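Local coordinates for protein yersinopine synthase (Yersinia pestis, PDB 6C4L) that catalyses the NADPH-dependent reductive condensation of pyruvate with a histidine-containing aminobutanoate intermediate, the last step in making the metallophore yersinopine, at residues K207-R212 / H237-L242. Numbering follows the deposited sequence.
Sequences KAFKQR and HHIDTL
Arg-212 and Asp-240 form a parallel beta bridge, CA to CA 4.1 Å, where residues 207-212 and 237-242 run in nearly the same direction; toward Phe-209 and His-237 the backbones diverge to 6.9 Å between CA atoms. Between these two segments one main-chain hydrogen bond forms, from Asp-240 N to Gln-211 O at 2.9 Å, with an N-H...O angle of 169°; the pairing continues through Ile-213, which bonds to the backbones of Asp-240 and Leu-242. At the divergent end, side chains span the gap: the rings of Phe-209 and His-237 make an offset stack, their planes only 15° apart and ND1 of His-237 lying 3.1 Å from CZ of Phe-209 near the rim. His-237 CB sits over the same phenyl face in a CH-pi contact, 3.7 Å from the centroid. Hydrogen bonds at both ring nitrogens, NE2 with Asp-40 OD1 and ND1 with Thr-83 OG1, fix the rotation of the imidazole. Ile-239 fills the middle, its CG1 against Lys-210 O and its CD1 near Phe-209 CD1. At the bridge, Arg-212 and Asp-240 point the same way from the sheet; Arg-212 NH2 makes a long salt bridge of 3.8 Å to Asp-240 OD2, while the stronger partner of the guanidinium is Asp-328, through NH1. The strand register sets Arg-212 CB 3.5 Å from Leu-242 CD2; beyond CB, CG lies between backbone N and carbonyl carbon (chi1 54°) and the chain bends at chi3, with Leu-242 CD2 at the guanidinium edge. The pairing belongs to a beta-alpha-beta crossover, strand 203-217, helix 225-235 and strand 240-243, and the side chain of Phe-209 lies about 6 Å from that of Thr-172, which binds NADP(+).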
ATOM      1  N   LYS A 207      14.649   0.933  22.148  1.00 55.68           N
ATOM      2  CA  LYS A 207      13.765  -0.091  21.595  1.00 61.25           C
ATOM      3  C   LYS A 207      14.518  -1.162  20.816  1.00 59.20           C
ATOM      4  O   LYS A 207      14.095  -2.325  20.801  1.00 60.15           O
ATOM      5  CB  LYS A 207      12.743   0.543  20.647  1.00 59.02           C
ATOM      6  CG  LYS A 207      11.580   1.277  21.309  1.00 65.87           C
ATOM      7  CD  LYS A 207      10.618   1.829  20.245  1.00 57.71           C
ATOM      8  CE  LYS A 207      10.889   3.298  19.919  1.00 63.11           C
ATOM      9  NZ  LYS A 207      10.358   3.671  18.569  1.00 64.96           N
ATOM     10  N   ALA A 208      15.612  -0.789  20.156  1.00 58.41           N
ATOM     11  CA  ALA A 208      16.200  -1.596  19.097  1.00 57.09           C
ATOM     12  C   ALA A 208      17.611  -1.105  18.802  1.00 57.30           C
ATOM     13  O   ALA A 208      17.932   0.065  19.020  1.00 50.96           O
ATOM     14  CB  ALA A 208      15.349  -1.520  17.828  1.00 53.25           C
ATOM     15  N   PHE A 209      18.437  -2.006  18.282  1.00 51.43           N
ATOM     16  CA  PHE A 209      19.769  -1.673  17.806  1.00 51.90           C
ATOM     17  C   PHE A 209      19.877  -1.989  16.322  1.00 60.07           C
ATOM     18  O   PHE A 209      19.207  -2.888  15.807  1.00 49.66           O
ATOM     19  CB  PHE A 209      20.842  -2.448  18.560  1.00 50.79           C
ATOM     20  CG  PHE A 209      20.903  -2.139  20.020  1.00 50.87           C
ATOM     21  CD1 PHE A 209      21.574  -1.016  20.473  1.00 41.85           C
ATOM     22  CD2 PHE A 209      20.316  -2.988  20.944  1.00 52.14           C
ATOM     23  CE1 PHE A 209      21.645  -0.742  21.832  1.00 50.19           C
ATOM     24  CE2 PHE A 209      20.384  -2.727  22.303  1.00 52.16           C
ATOM     25  CZ  PHE A 209      21.044  -1.599  22.750  1.00 56.75           C
ATOM     26  N   LYS A 210      20.772  -1.272  15.653  1.00 52.42           N
ATOM     27  CA  LYS A 210      20.952  -1.389  14.210  1.00 59.38           C
ATOM     28  C   LYS A 210      21.657  -2.699  13.856  1.00 54.79           C
ATOM     29  O   LYS A 210      22.414  -3.253  14.661  1.00 52.44           O
ATOM     30  CB  LYS A 210      21.775  -0.204  13.694  1.00 55.13           C
ATOM     31  CG  LYS A 210      20.952   0.998  13.246  1.00 55.73           C
ATOM     32  CD  LYS A 210      20.623   0.881  11.771  1.00 59.38           C
ATOM     33  CE  LYS A 210      19.648   1.934  11.329  1.00 63.66           C
ATOM     34  NZ  LYS A 210      20.093   3.317  11.695  1.00 64.83           N
ATOM     35  N   GLN A 211      21.427  -3.174  12.620  1.00 47.55           N
ATOM     36  CA  GLN A 211      22.112  -4.370  12.111  1.00 51.88           C
ATOM     37  C   GLN A 211      23.601  -4.124  11.932  1.00 51.83           C
ATOM     38  O   GLN A 211      24.441  -4.893  12.421  1.00 54.55           O
ATOM     39  CB  GLN A 211      21.555  -4.788  10.753  1.00 52.26           C
ATOM     40  CG  GLN A 211      20.154  -5.271  10.719  1.00 57.07           C
ATOM     41  CD  GLN A 211      19.833  -5.802   9.349  1.00 52.71           C
ATOM     42  OE1 GLN A 211      20.234  -6.911   9.000  1.00 54.66           O
ATOM     43  NE2 GLN A 211      19.155  -4.994   8.540  1.00 51.36           N
ATOM     44  N   ARG A 212      23.933  -3.103  11.142  1.00 54.33           N
ATOM     45  CA  ARG A 212      25.305  -2.735  10.861  1.00 49.66           C
ATOM     46  C   ARG A 212      25.407  -1.218  10.798  1.00 47.84           C
ATOM     47  O   ARG A 212      24.409  -0.518  10.646  1.00 44.93           O
ATOM     48  CB  ARG A 212      25.791  -3.363   9.549  1.00 48.93           C
ATOM     49  CG  ARG A 212      24.945  -3.097   8.335  1.00 47.62           C
ATOM     50  CD  ARG A 212      25.479  -3.905   7.144  1.00 55.16           C
ATOM     51  NE  ARG A 212      25.545  -5.343   7.446  1.00 47.77           N
ATOM     52  CZ  ARG A 212      24.513  -6.184   7.361  1.00 62.26           C
ATOM     53  NH1 ARG A 212      23.309  -5.746   6.954  1.00 56.01           N
ATOM     54  NH2 ARG A 212      24.689  -7.475   7.667  1.00 53.64           N
ATOM     55  N   HIS A 237      26.208  -5.045  21.456  1.00 53.34           N
ATOM     56  CA  HIS A 237      24.813  -5.160  21.037  1.00 49.20           C
ATOM     57  C   HIS A 237      24.678  -5.885  19.701  1.00 49.48           C
ATOM     58  O   HIS A 237      23.648  -5.756  19.026  1.00 48.78           O
ATOM     59  CB  HIS A 237      24.153  -3.774  20.950  1.00 55.57           C
ATOM     60  CG  HIS A 237      24.200  -3.003  22.233  1.00 57.92           C
ATOM     61  ND1 HIS A 237      23.478  -3.367  23.351  1.00 55.73           N
ATOM     62  CD2 HIS A 237      24.892  -1.888  22.578  1.00 52.71           C
ATOM     63  CE1 HIS A 237      23.724  -2.512  24.329  1.00 59.16           C
ATOM     64  NE2 HIS A 237      24.579  -1.607  23.885  1.00 52.34           N
ATOM     65  N   HIS A 238      25.693  -6.652  19.304  1.00 53.15           N
ATOM     66  CA  HIS A 238      25.651  -7.454  18.082  1.00 51.15           C
ATOM     67  C   HIS A 238      25.539  -6.586  16.839  1.00 51.08           C
ATOM     68  O   HIS A 238      25.011  -7.008  15.809  1.00 52.48           O
ATOM     69  CB  HIS A 238      24.503  -8.472  18.119  1.00 51.09           C
ATOM     70  CG  HIS A 238      24.549  -9.380  19.308  1.00 53.29           C
ATOM     71  ND1 HIS A 238      25.733  -9.811  19.868  1.00 63.77           N
ATOM     72  CD2 HIS A 238      23.561  -9.923  20.057  1.00 59.46           C
ATOM     73  CE1 HIS A 238      25.472 -10.586  20.905  1.00 56.60           C
ATOM     74  NE2 HIS A 238      24.161 -10.671  21.042  1.00 61.38           N
ATOM     75  N   ILE A 239      26.053  -5.370  16.904  1.00 50.01           N
ATOM     76  CA  ILE A 239      26.008  -4.467  15.767  1.00 53.60           C
ATOM     77  C   ILE A 239      27.252  -4.696  14.927  1.00 46.86           C
ATOM     78  O   ILE A 239      28.374  -4.626  15.435  1.00 51.29           O
ATOM     79  CB  ILE A 239      25.924  -3.002  16.230  1.00 51.58           C
ATOM     80  CG1 ILE A 239      24.703  -2.794  17.134  1.00 51.62           C
ATOM     81  CG2 ILE A 239      25.863  -2.078  15.022  1.00 49.78           C
ATOM     82  CD1 ILE A 239      24.862  -1.594  18.056  1.00 53.62           C
ATOM     83  N   ASP A 240      27.059  -4.922  13.636  1.00 51.55           N
ATOM     84  CA  ASP A 240      28.189  -5.035  12.727  1.00 52.15           C
ATOM     85  C   ASP A 240      28.775  -3.663  12.438  1.00 48.97           C
ATOM     86  O   ASP A 240      28.046  -2.683  12.323  1.00 49.59           O
ATOM     87  CB  ASP A 240      27.748  -5.688  11.419  1.00 52.51           C
ATOM     88  CG  ASP A 240      27.723  -7.210  11.509  1.00 62.03           C
ATOM     89  OD1 ASP A 240      28.422  -7.758  12.390  1.00 63.63           O
ATOM     90  OD2 ASP A 240      27.012  -7.847  10.705  1.00 65.69           O
ATOM     91  N   THR A 241      30.095  -3.605  12.316  1.00 51.88           N
ATOM     92  CA  THR A 241      30.806  -2.416  11.861  1.00 49.31           C
ATOM     93  C   THR A 241      31.547  -2.744  10.573  1.00 52.53           C
ATOM     94  O   THR A 241      32.296  -3.729  10.517  1.00 50.03           O
ATOM     95  CB  THR A 241      31.793  -1.941  12.918  1.00 51.51           C
ATOM     96  OG1 THR A 241      32.605  -3.056  13.350  1.00 54.50           O
ATOM     97  CG2 THR A 241      31.037  -1.344  14.108  1.00 48.33           C
ATOM     98  N   LEU A 242      31.341  -1.930   9.546  1.00 38.91           N
ATOM     99  CA  LEU A 242      31.965  -2.148   8.240  1.00 39.62           C
ATOM    100  C   LEU A 242      32.903  -0.993   7.888  1.00 42.01           C
ATOM    101  O   LEU A 242      32.421   0.122   7.617  1.00 41.80           O
ATOM    102  CB  LEU A 242      30.899  -2.319   7.164  1.00 37.43           C
ATOM    103  CG  LEU A 242      30.020  -3.583   7.180  1.00 48.45           C
ATOM    104  CD1 LEU A 242      30.834  -4.858   7.139  1.00 58.22           C
ATOM    105  CD2 LEU A 242      29.116  -3.611   8.395  1.00 57.54           C
TER